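Local atomic coordinates of peptidoglycan recognition protein-LC isoform LCx (Drosophila melanogaster, PDB entry 2F2L), a protein that probably serves as an innate immune receptor domain, binding an anhydro-muropeptide fragment of bacterial peptidoglycan that carries meso-diaminopimelic acid. Residues Val28-Thr33 with Tyr135-His140; Glu39-Cys44 with Asp73-Glu78; Tyr66-Gly71 with Gly95-Ser100. All blocks are in the same frame, centred on the assembly; numbering follows the deposited sequence.

Contact 1 of 3, residues Val28-Thr33 with Tyr135-His140; sequences VVISHT and YRLYGH. With MLD (glcnac(beta1-4)-murnac(1,6-anhydro)-L-ala-gamma-D-glu-meso-a2pm-D-ala), chain G.
Ser31 CB meets the imidazole of His140 obliquely, 3.8 Å from ND1, while the edge of the same ring is turned to the muropeptide: NE2 gives a 2.7 Å hydrogen bond to MLD OAQ, a carboxylate oxygen of the D-glutamate. His140 reaches it because its CG lies anti to the backbone N (chi1 -171°), which turns the ring toward the muropeptide. His32 also presents an edge, its NE2 donating within the ring plane to MLD OAC, the acetamide oxygen of the GlcNAc, at 2.7 Å and 167°. Ser148 OG at His140 ND1 and Phe105 N at His32 ND1 form a second shell that fixes both ring rotations. At the other end the Tyr135 ring takes Val28 CG2 obliquely at 3.8 Å and stacks with His162. Strands 28-32 and 135-139 run parallel, the latter an outermost strand, within this chain, of the mixed sheet of the amidase-like recognition fold, and four backbone bonds tie them: Val28 N to Arg136 O, Tyr138 N to Val28 O, Ile30 N to Tyr138 O and His140 N to Ile30 O. On the face of Val28 and Ile30, Leu137 CD1 lies 4.0 Å from both Val28 CG1 and Ile30 CG1, beneath helices 112-127 and 151-157. Beyond the strand, Thr33 O accepts from MLD NAD at 3.0 Å, holding the MurNAc acetamide.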
# COMPACT_ATOMS: atom_id res chain seq x y z
N VAL B 28 19.53 -14.57 -4.23
CA VAL B 28 18.17 -14.51 -3.69
C VAL B 28 17.98 -13.16 -3.01
O VAL B 28 18.86 -12.71 -2.26
CB VAL B 28 17.89 -15.63 -2.66
CG1 VAL B 28 16.54 -15.41 -1.94
CG2 VAL B 28 17.92 -16.99 -3.32
N VAL B 29 16.82 -12.53 -3.24
CA VAL B 29 16.50 -11.23 -2.66
C VAL B 29 15.21 -11.34 -1.86
O VAL B 29 14.16 -11.67 -2.40
CB VAL B 29 16.38 -10.14 -3.74
CG1 VAL B 29 16.07 -8.79 -3.10
CG2 VAL B 29 17.66 -10.06 -4.56
N ILE B 30 15.31 -11.09 -0.56
CA ILE B 30 14.16 -11.16 0.33
C ILE B 30 13.50 -9.78 0.51
O ILE B 30 14.15 -8.80 0.91
CB ILE B 30 14.56 -11.71 1.73
CG1 ILE B 30 15.14 -13.13 1.61
CG2 ILE B 30 13.39 -11.62 2.72
CD1 ILE B 30 14.33 -14.12 0.82
N SER B 31 12.20 -9.72 0.24
CA SER B 31 11.40 -8.51 0.44
C SER B 31 10.24 -8.81 1.39
O SER B 31 10.06 -9.95 1.83
CB SER B 31 10.84 -8.02 -0.91
OG SER B 31 10.05 -9.03 -1.54
N HIS B 32 9.47 -7.77 1.71
CA HIS B 32 8.09 -7.98 2.23
C HIS B 32 7.12 -7.24 1.32
O HIS B 32 7.54 -6.42 0.50
CB HIS B 32 7.96 -7.55 3.71
CG HIS B 32 8.18 -6.09 3.98
ND1 HIS B 32 8.04 -5.55 5.25
CD2 HIS B 32 8.50 -5.06 3.17
CE1 HIS B 32 8.29 -4.26 5.20
NE2 HIS B 32 8.56 -3.93 3.95
N THR B 33 5.84 -7.50 1.48
CA THR B 33 4.82 -6.84 0.67
C THR B 33 4.46 -5.45 1.16
O THR B 33 3.86 -4.67 0.41
CB THR B 33 3.50 -7.66 0.56
OG1 THR B 33 2.91 -7.81 1.86
CG2 THR B 33 3.73 -9.01 -0.11
N TYR B 135 24.57 -20.05 -3.07
CA TYR B 135 23.85 -18.84 -3.44
C TYR B 135 24.00 -17.76 -2.38
O TYR B 135 24.10 -18.06 -1.18
CB TYR B 135 22.36 -19.12 -3.69
CG TYR B 135 21.59 -19.47 -2.44
CD1 TYR B 135 21.05 -18.46 -1.63
CD2 TYR B 135 21.39 -20.79 -2.06
CE1 TYR B 135 20.34 -18.77 -0.46
CE2 TYR B 135 20.67 -21.11 -0.90
CZ TYR B 135 20.15 -20.09 -0.11
OH TYR B 135 19.46 -20.40 1.04
N ARG B 136 24.06 -16.51 -2.83
CA ARG B 136 24.13 -15.36 -1.94
C ARG B 136 22.71 -14.81 -1.69
O ARG B 136 21.92 -14.68 -2.63
CB ARG B 136 25.05 -14.28 -2.53
CG ARG B 136 26.50 -14.74 -2.63
CD ARG B 136 27.46 -13.59 -2.88
NE ARG B 136 28.74 -14.02 -3.45
CZ ARG B 136 29.83 -13.26 -3.52
NH1 ARG B 136 29.83 -12.02 -3.05
NH2 ARG B 136 30.95 -13.74 -4.06
N LEU B 137 22.39 -14.56 -0.42
CA LEU B 137 21.07 -14.05 -0.04
C LEU B 137 21.19 -12.61 0.43
O LEU B 137 22.11 -12.29 1.20
CB LEU B 137 20.44 -14.93 1.04
CG LEU B 137 19.02 -14.51 1.43
CD1 LEU B 137 18.14 -15.71 1.66
CD2 LEU B 137 19.04 -13.61 2.66
N TYR B 138 20.27 -11.76 -0.03
CA TYR B 138 20.24 -10.34 0.32
C TYR B 138 18.85 -9.89 0.76
O TYR B 138 17.84 -10.44 0.34
CB TYR B 138 20.64 -9.47 -0.88
CG TYR B 138 21.96 -9.84 -1.51
CD1 TYR B 138 23.16 -9.30 -1.03
CD2 TYR B 138 22.01 -10.70 -2.60
CE1 TYR B 138 24.36 -9.64 -1.62
CE2 TYR B 138 23.20 -11.05 -3.18
CZ TYR B 138 24.38 -10.52 -2.69
OH TYR B 138 25.56 -10.88 -3.30
N GLY B 139 18.82 -8.88 1.63
CA GLY B 139 17.60 -8.12 1.87
C GLY B 139 17.43 -7.15 0.71
O GLY B 139 18.41 -6.68 0.14
N HIS B 140 16.19 -6.89 0.33
CA HIS B 140 15.83 -5.91 -0.72
C HIS B 140 16.57 -4.58 -0.52
O HIS B 140 17.09 -3.99 -1.47
CB HIS B 140 14.31 -5.74 -0.68
CG HIS B 140 13.71 -4.95 -1.80
ND1 HIS B 140 12.36 -4.67 -1.85
CD2 HIS B 140 14.25 -4.37 -2.90
CE1 HIS B 140 12.09 -3.96 -2.93
NE2 HIS B 140 13.22 -3.77 -3.59
CAA MLD G . 7.68 -0.54 4.39
CAB MLD G . 8.42 -0.56 3.06
OAC MLD G . 9.05 -1.54 2.71
N2 MLD G . 8.30 0.56 2.34
C2 MLD G . 8.94 0.77 1.05
C3 MLD G . 9.69 2.11 1.15
O3 MLD G . 10.69 2.10 2.19
C4 MLD G . 10.27 2.51 -0.20
O4 MLD G . 10.77 3.82 -0.07
C5 MLD G . 9.16 2.50 -1.26
C6 MLD G . 9.60 2.76 -2.71
O6 MLD G . 8.41 2.96 -3.52
O5 MLD G . 8.60 1.19 -1.29
C1 MLD G . 7.91 0.85 -0.06
O1 MLD G . 7.33 -0.42 -0.22
CA4 MLD G . 6.19 -0.39 -1.11
CA5 MLD G . 4.91 0.23 -0.54
OA5 MLD G . 3.77 -0.68 -0.49
CA6 MLD G . 4.51 1.14 -1.65
OA6 MLD G . 3.85 0.28 -2.57
CA1 MLD G . 3.62 -0.99 -1.89
CA2 MLD G . 4.71 -1.97 -2.33
NAD MLD G . 4.21 -3.35 -2.24
CAE MLD G . 4.21 -4.19 -3.27
CAF MLD G . 3.63 -5.55 -2.97
OAG MLD G . 4.65 -3.91 -4.39
CA3 MLD G . 5.96 -1.85 -1.45
OAH MLD G . 7.16 -2.36 -2.13
CAI MLD G . 7.54 -3.70 -1.73
CAJ MLD G . 8.50 -3.71 -0.56
CAL MLD G . 8.23 -4.39 -2.93
OAM MLD G . 8.68 -5.52 -2.74
N MLD G . 8.29 -3.76 -4.10
CA MLD G . 8.89 -4.34 -5.31
CB MLD G . 7.75 -5.09 -6.02
C MLD G . 9.34 -3.17 -6.20
O MLD G . 8.55 -2.26 -6.47
NAN MLD G . 10.61 -3.22 -6.58
CAO MLD G . 11.29 -2.23 -7.43
CAP MLD G . 12.67 -1.81 -6.82
OBA MLD G . 13.47 -1.31 -7.61
OAQ MLD G . 12.92 -2.02 -5.61
CBB MLD G . 11.64 -2.87 -8.77
CBC MLD G . 10.45 -3.21 -9.65
CBD MLD G . 10.96 -3.76 -10.99
OBE MLD G . 12.06 -4.31 -11.08
NBF MLD G . 10.15 -3.61 -12.01
CBG MLD G . 10.49 -4.09 -13.36
CBH MLD G . 11.66 -3.25 -13.93
OBI MLD G . 11.67 -2.03 -13.82
NBJ MLD G . 12.63 -3.96 -14.49
CBK MLD G . 13.83 -3.36 -15.12
CBL MLD G . 13.91 -3.85 -16.57
CBM MLD G . 15.15 -3.72 -14.42
OBO MLD G . 15.21 -4.79 -13.76
OBN MLD G . 16.10 -2.91 -14.59
CBP MLD G . 9.23 -4.01 -14.24
CBQ MLD G . 9.38 -4.83 -15.53
CBR MLD G . 8.06 -4.86 -16.31
CBS MLD G . 7.96 -6.06 -17.26
CBT MLD G . 7.73 -7.34 -16.45
OBV MLD G . 6.60 -7.49 -15.95
OBU MLD G . 8.68 -8.14 -16.35
NBW MLD G . 9.19 -6.18 -18.05

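Contact 2 of 3, residues Glu39-Cys44 with Asp73-Glu78; sequences ESREVC and DGRVYE. With CIT (citric acid), chain H.
Cys44 CB presses on the phenol end of Tyr77, 3.3 Å from OH, and its SG lies 3.8 Å from Asp73 CG, so the first turn of helix 41-58 packs against the Asp73 loop and against Tyr77 of strand 76-78. This inner part is tight and its polar atoms are well gripped. Asp73 OD2 takes two donors from opposite faces of the carboxylate: Tyr77 OH, on the syn side at 2.6 Å, and Arg75 NH1, which forms a salt bridge at 3.0 Å from 42° out of the plane. OD1 accepts from Arg75 N at 2.9 Å, closing an Asx turn. The carboxylate is thereby held at three points, and the two bonds to OD2 fix where the phenol and guanidinium can lie. Between the segments themselves there is no hydrogen bond; the helix meets this network mainly through carbon and sulfur.

Toward solvent the fit is looser. Arg41 CB sits over one face of the Arg75 guanidinium, offset to its rim and 3.7 Å from NH1, and the extended Arg41 chain (chi1 -177°) then leads away to Glu8 O. A citrate, probably from the crystallisation liquor, fills the outer side. Its O2 accepts from Arg41 N at 3.0 Å and from Arg75 NH1 at 3.1 Å, joining the two segments through the citrate. The start of the helix and the guanidinium would probably both favour negative charge there, and Arg113 adds a further bond to the citrate.

Ser40 OG caps the helix by accepting from Val43 N, and the Cys38-Cys44 disulfide ties the helix start to the preceding loop, as in other peptidoglycan recognition domains.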
# COMPACT_ATOMS: atom_id res chain seq x y z
N GLU B 39 -3.06 -15.48 7.89
CA GLU B 39 -2.85 -16.68 8.70
C GLU B 39 -3.57 -17.91 8.18
O GLU B 39 -3.64 -18.93 8.88
CB GLU B 39 -3.31 -16.44 10.15
CG GLU B 39 -3.04 -15.05 10.70
CD GLU B 39 -1.57 -14.72 10.77
OE1 GLU B 39 -0.75 -15.65 10.59
OE2 GLU B 39 -1.24 -13.53 10.99
N SER B 40 -4.12 -17.83 6.98
CA SER B 40 -4.91 -18.92 6.41
C SER B 40 -4.85 -18.88 4.90
O SER B 40 -4.58 -17.84 4.32
CB SER B 40 -6.36 -18.80 6.87
OG SER B 40 -6.97 -17.63 6.34
N ARG B 41 -5.16 -20.00 4.25
CA ARG B 41 -5.12 -20.06 2.77
C ARG B 41 -6.06 -19.00 2.13
O ARG B 41 -5.68 -18.30 1.18
CB ARG B 41 -5.46 -21.47 2.29
CG ARG B 41 -5.37 -21.60 0.80
CD ARG B 41 -5.50 -23.01 0.31
NE ARG B 41 -5.66 -22.98 -1.14
CZ ARG B 41 -5.52 -24.01 -1.97
NH1 ARG B 41 -5.21 -25.22 -1.54
NH2 ARG B 41 -5.68 -23.81 -3.27
N GLU B 42 -7.27 -18.88 2.67
CA GLU B 42 -8.24 -17.90 2.20
C GLU B 42 -7.73 -16.45 2.29
O GLU B 42 -7.83 -15.67 1.33
CB GLU B 42 -9.53 -18.05 3.01
CG GLU B 42 -10.56 -16.99 2.68
CD GLU B 42 -11.95 -17.29 3.24
OE1 GLU B 42 -12.08 -17.40 4.48
OE2 GLU B 42 -12.90 -17.37 2.43
N VAL B 43 -7.21 -16.07 3.45
CA VAL B 43 -6.76 -14.69 3.63
C VAL B 43 -5.50 -14.44 2.81
O VAL B 43 -5.42 -13.41 2.14
CB VAL B 43 -6.58 -14.29 5.11
CG1 VAL B 43 -6.09 -12.83 5.22
CG2 VAL B 43 -7.89 -14.42 5.85
N CYS B 44 -4.53 -15.37 2.82
CA CYS B 44 -3.27 -15.17 2.09
C CYS B 44 -3.50 -15.13 0.58
O CYS B 44 -2.83 -14.37 -0.12
CB CYS B 44 -2.23 -16.23 2.45
SG CYS B 44 -1.64 -16.10 4.18
N ASP B 73 0.43 -18.27 6.88
CA ASP B 73 -0.09 -19.64 7.02
C ASP B 73 0.99 -20.72 6.83
O ASP B 73 0.70 -21.91 6.93
CB ASP B 73 -1.24 -19.87 6.02
CG ASP B 73 -0.80 -19.74 4.56
OD1 ASP B 73 0.35 -19.31 4.31
OD2 ASP B 73 -1.61 -20.07 3.66
N GLY B 74 2.21 -20.33 6.50
CA GLY B 74 3.27 -21.28 6.20
C GLY B 74 3.24 -21.86 4.79
O GLY B 74 4.00 -22.78 4.49
N ARG B 75 2.37 -21.35 3.93
CA ARG B 75 2.31 -21.83 2.54
C ARG B 75 3.11 -20.88 1.65
O ARG B 75 3.24 -19.70 1.94
CB ARG B 75 0.87 -21.92 2.03
CG ARG B 75 0.01 -22.94 2.76
CD ARG B 75 -1.38 -23.08 2.11
NE ARG B 75 -2.19 -24.07 2.85
CZ ARG B 75 -2.83 -23.84 4.00
NH1 ARG B 75 -2.81 -22.65 4.58
NH2 ARG B 75 -3.50 -24.82 4.58
N VAL B 76 3.64 -21.44 0.57
CA VAL B 76 4.33 -20.70 -0.44
C VAL B 76 3.35 -20.50 -1.58
O VAL B 76 2.66 -21.44 -2.00
CB VAL B 76 5.57 -21.45 -0.96
CG1 VAL B 76 6.23 -20.67 -2.07
CG2 VAL B 76 6.56 -21.71 0.20
N TYR B 77 3.29 -19.25 -2.05
CA TYR B 77 2.41 -18.83 -3.14
C TYR B 77 3.30 -18.56 -4.33
O TYR B 77 4.13 -17.67 -4.27
CB TYR B 77 1.62 -17.59 -2.70
CG TYR B 77 0.64 -17.97 -1.65
CD1 TYR B 77 -0.68 -18.27 -1.99
CD2 TYR B 77 1.04 -18.12 -0.33
CE1 TYR B 77 -1.57 -18.68 -1.05
CE2 TYR B 77 0.15 -18.52 0.63
CZ TYR B 77 -1.16 -18.82 0.26
OH TYR B 77 -2.07 -19.23 1.19
N GLU B 78 3.17 -19.37 -5.38
CA GLU B 78 3.98 -19.19 -6.59
C GLU B 78 3.66 -17.85 -7.28
O GLU B 78 2.51 -17.48 -7.41
CB GLU B 78 3.73 -20.34 -7.57
CG GLU B 78 4.59 -20.30 -8.82
CD GLU B 78 4.18 -21.35 -9.88
OE1 GLU B 78 2.99 -21.40 -10.30
OE2 GLU B 78 5.08 -22.09 -10.34
C1 CIT H . -6.54 -22.61 6.67
O1 CIT H . -7.62 -22.38 6.08
O2 CIT H . -5.47 -22.35 6.09
C2 CIT H . -6.56 -23.18 8.06
C3 CIT H . -5.16 -23.45 8.62
O7 CIT H . -4.49 -24.44 7.80
C4 CIT H . -5.34 -23.92 10.07
C5 CIT H . -4.07 -24.36 10.78
O3 CIT H . -4.05 -24.48 12.03
O4 CIT H . -3.03 -24.64 10.14
C6 CIT H . -4.36 -22.16 8.58
O5 CIT H . -4.85 -21.14 9.12
O6 CIT H . -3.23 -22.14 8.00

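Contact 3 of 3, residues Tyr66-Gly71 with Gly95-Ser100; sequences YNFLVG and GSIGIS. With MLD (glcnac(beta1-4)-murnac(1,6-anhydro)-L-ala-gamma-D-glu-meso-a2pm-D-ala), chain G.
Strands 68-70 and 97-100 run parallel, their axes 4.6 Å apart at closest approach and 27° from alignment, with Phe68 paired to Ile99 and Leu69 to Ser100. Gly98 O begins the pairing by accepting from two successive amides, Asn67 N at 2.9 Å and Phe68 N at 3.2 Å, both in the carbonyl plane; Ser100 N to Phe68 O and Val70 N to Ser100 O continue it.

The side chains divide between the two faces of the sheet. On the ligand side, Ser100 CB stands over the centre of the Tyr66 ring, 3.3 Å from the centroid and only 4° off the normal, a CH-pi contact almost straight above the ring. With its OG anti to the backbone N (chi1 -165°), Ser100 lays the hydroxyl over the same face, nearest to CZ, where it also makes a weak bond to Ser31 OG. At the ring edge, Tyr66 OH donates to MLD OAM, the lactyl carbonyl oxygen of the MurNAc, at 2.6 Å. His55 meets the ring edge-to-face.

The other face is hydrocarbon. Val70 CG2 touches Ile99 CG2 at 3.7 Å, and the methyl Ile97 CG2 comes to the edge of the Phe68 ring, 4.2 Å from CD2. Helix 112-127 covers this layer, with Leu121 on Phe68 and Ile99 and Ala117 on Val70.

Parallel strands backed by a helix on one face, with Tyr66, from the loop just before strand 68-70, at the muropeptide on the other, form the centre of the amidase-like recognition fold.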
# COMPACT_ATOMS: atom_id res chain seq x y z
N TYR B 66 7.02 -10.96 -7.98
CA TYR B 66 7.86 -11.89 -7.23
C TYR B 66 7.97 -13.26 -7.91
O TYR B 66 7.10 -13.67 -8.67
CB TYR B 66 7.33 -12.05 -5.80
CG TYR B 66 7.16 -10.73 -5.06
CD1 TYR B 66 8.24 -9.89 -4.83
CD2 TYR B 66 5.90 -10.31 -4.62
CE1 TYR B 66 8.09 -8.67 -4.15
CE2 TYR B 66 5.72 -9.10 -3.93
CZ TYR B 66 6.83 -8.28 -3.71
OH TYR B 66 6.68 -7.10 -3.03
N ASN B 67 9.05 -13.97 -7.64
CA ASN B 67 9.11 -15.35 -8.05
C ASN B 67 8.25 -16.20 -7.13
O ASN B 67 7.50 -17.07 -7.59
CB ASN B 67 10.56 -15.81 -8.10
CG ASN B 67 11.32 -15.08 -9.16
OD1 ASN B 67 11.11 -15.40 -10.36
ND2 ASN B 67 12.07 -14.16 -8.79
N PHE B 68 8.33 -15.92 -5.83
CA PHE B 68 7.53 -16.62 -4.81
C PHE B 68 7.12 -15.65 -3.71
O PHE B 68 7.77 -14.63 -3.51
CB PHE B 68 8.31 -17.78 -4.18
CG PHE B 68 8.77 -18.82 -5.16
CD1 PHE B 68 7.93 -19.87 -5.52
CD2 PHE B 68 10.04 -18.74 -5.73
CE1 PHE B 68 8.35 -20.83 -6.41
CE2 PHE B 68 10.46 -19.70 -6.64
CZ PHE B 68 9.62 -20.74 -6.99
N LEU B 69 6.02 -15.95 -3.03
CA LEU B 69 5.68 -15.22 -1.81
C LEU B 69 5.46 -16.24 -0.71
O LEU B 69 5.09 -17.38 -1.00
CB LEU B 69 4.41 -14.38 -1.97
CG LEU B 69 4.31 -13.36 -3.10
CD1 LEU B 69 3.80 -14.00 -4.39
CD2 LEU B 69 3.39 -12.20 -2.64
N VAL B 70 5.68 -15.84 0.54
CA VAL B 70 5.52 -16.74 1.70
C VAL B 70 4.47 -16.17 2.63
O VAL B 70 4.63 -15.04 3.13
CB VAL B 70 6.85 -16.86 2.48
CG1 VAL B 70 6.73 -17.87 3.60
CG2 VAL B 70 7.96 -17.26 1.51
N GLY B 71 3.43 -16.96 2.90
CA GLY B 71 2.35 -16.50 3.74
C GLY B 71 2.53 -16.84 5.20
O GLY B 71 3.26 -17.77 5.54
N GLY B 95 19.02 -13.09 -12.99
CA GLY B 95 20.00 -13.82 -12.18
C GLY B 95 19.70 -13.84 -10.69
O GLY B 95 20.56 -14.18 -9.87
N SER B 96 18.47 -13.50 -10.33
CA SER B 96 18.06 -13.62 -8.95
C SER B 96 16.66 -14.21 -8.81
O SER B 96 15.87 -14.25 -9.78
CB SER B 96 18.15 -12.26 -8.28
OG SER B 96 17.14 -11.38 -8.73
N ILE B 97 16.39 -14.72 -7.62
CA ILE B 97 15.06 -15.18 -7.21
C ILE B 97 14.57 -14.21 -6.12
O ILE B 97 15.25 -14.00 -5.10
CB ILE B 97 15.12 -16.62 -6.66
CG1 ILE B 97 15.36 -17.62 -7.80
CG2 ILE B 97 13.87 -16.99 -5.90
CD1 ILE B 97 14.23 -17.69 -8.82
N GLY B 98 13.42 -13.59 -6.36
CA GLY B 98 12.79 -12.68 -5.41
C GLY B 98 11.67 -13.37 -4.65
O GLY B 98 10.69 -13.82 -5.23
N ILE B 99 11.82 -13.44 -3.34
CA ILE B 99 10.84 -14.04 -2.44
C ILE B 99 10.33 -12.93 -1.49
O ILE B 99 11.12 -12.23 -0.86
CB ILE B 99 11.48 -15.17 -1.61
CG1 ILE B 99 12.04 -16.26 -2.54
CG2 ILE B 99 10.50 -15.74 -0.63
CD1 ILE B 99 12.98 -17.21 -1.87
N SER B 100 9.02 -12.75 -1.45
CA SER B 100 8.42 -11.73 -0.59
C SER B 100 7.68 -12.36 0.56
O SER B 100 6.86 -13.26 0.35
CB SER B 100 7.46 -10.85 -1.39
OG SER B 100 7.16 -9.66 -0.66
CAA MLD G . 7.68 -0.54 4.39
CAB MLD G . 8.42 -0.56 3.06
OAC MLD G . 9.05 -1.54 2.71
N2 MLD G . 8.30 0.56 2.34
C2 MLD G . 8.94 0.77 1.05
C3 MLD G . 9.69 2.11 1.15
O3 MLD G . 10.69 2.10 2.19
C4 MLD G . 10.27 2.51 -0.20
O4 MLD G . 10.77 3.82 -0.07
C5 MLD G . 9.16 2.50 -1.26
C6 MLD G . 9.60 2.76 -2.71
O6 MLD G . 8.41 2.96 -3.52
O5 MLD G . 8.60 1.19 -1.29
C1 MLD G . 7.91 0.85 -0.06
O1 MLD G . 7.33 -0.42 -0.22
CA4 MLD G . 6.19 -0.39 -1.11
CA5 MLD G . 4.91 0.23 -0.54
OA5 MLD G . 3.77 -0.68 -0.49
CA6 MLD G . 4.51 1.14 -1.65
OA6 MLD G . 3.85 0.28 -2.57
CA1 MLD G . 3.62 -0.99 -1.89
CA2 MLD G . 4.71 -1.97 -2.33
NAD MLD G . 4.21 -3.35 -2.24
CAE MLD G . 4.21 -4.19 -3.27
CAF MLD G . 3.63 -5.55 -2.97
OAG MLD G . 4.65 -3.91 -4.39
CA3 MLD G . 5.96 -1.85 -1.45
OAH MLD G . 7.16 -2.36 -2.13
CAI MLD G . 7.54 -3.70 -1.73
CAJ MLD G . 8.50 -3.71 -0.56
CAL MLD G . 8.23 -4.39 -2.93
OAM MLD G . 8.68 -5.52 -2.74
N MLD G . 8.29 -3.76 -4.10
CA MLD G . 8.89 -4.34 -5.31
CB MLD G . 7.75 -5.09 -6.02
C MLD G . 9.34 -3.17 -6.20
O MLD G . 8.55 -2.26 -6.47
NAN MLD G . 10.61 -3.22 -6.58
CAO MLD G . 11.29 -2.23 -7.43
CAP MLD G . 12.67 -1.81 -6.82
OBA MLD G . 13.47 -1.31 -7.61
OAQ MLD G . 12.92 -2.02 -5.61
CBB MLD G . 11.64 -2.87 -8.77
CBC MLD G . 10.45 -3.21 -9.65
CBD MLD G . 10.96 -3.76 -10.99
OBE MLD G . 12.06 -4.31 -11.08
NBF MLD G . 10.15 -3.61 -12.01
CBG MLD G . 10.49 -4.09 -13.36
CBH MLD G . 11.66 -3.25 -13.93
OBI MLD G . 11.67 -2.03 -13.82
NBJ MLD G . 12.63 -3.96 -14.49
CBK MLD G . 13.83 -3.36 -15.12
CBL MLD G . 13.91 -3.85 -16.57
CBM MLD G . 15.15 -3.72 -14.42
OBO MLD G . 15.21 -4.79 -13.76
OBN MLD G . 16.10 -2.91 -14.59
CBP MLD G . 9.23 -4.01 -14.24
CBQ MLD G . 9.38 -4.83 -15.53
CBR MLD G . 8.06 -4.86 -16.31
CBS MLD G . 7.96 -6.06 -17.26
CBT MLD G . 7.73 -7.34 -16.45
OBV MLD G . 6.60 -7.49 -15.95
OBU MLD G . 8.68 -8.14 -16.35
NBW MLD G . 9.19 -6.18 -18.05

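Contacts 1 and 3 are buried parallel strand pairings in one mixed sheet, joined side by side where Val29 N and Ser31 N bond to Ile97 O and Ile99 O; their centres are about 8 Å apart. Contact 1 meets the muropeptide at the ends of its strands, contact 3 through Tyr66; both pack aliphatic side chains on helix 112-127. Contact 2 lies nearer the surface, its centre about 19 Å from that of contact 1. It too reaches the sheet, through Tyr77 N bonded to Leu69 O of contact 3, but it docks a helix start on a loop and the strand that follows. Charged and sulfur groups replace backbone pairing there, and the bound group is citrate, not the peptidoglycan fragment.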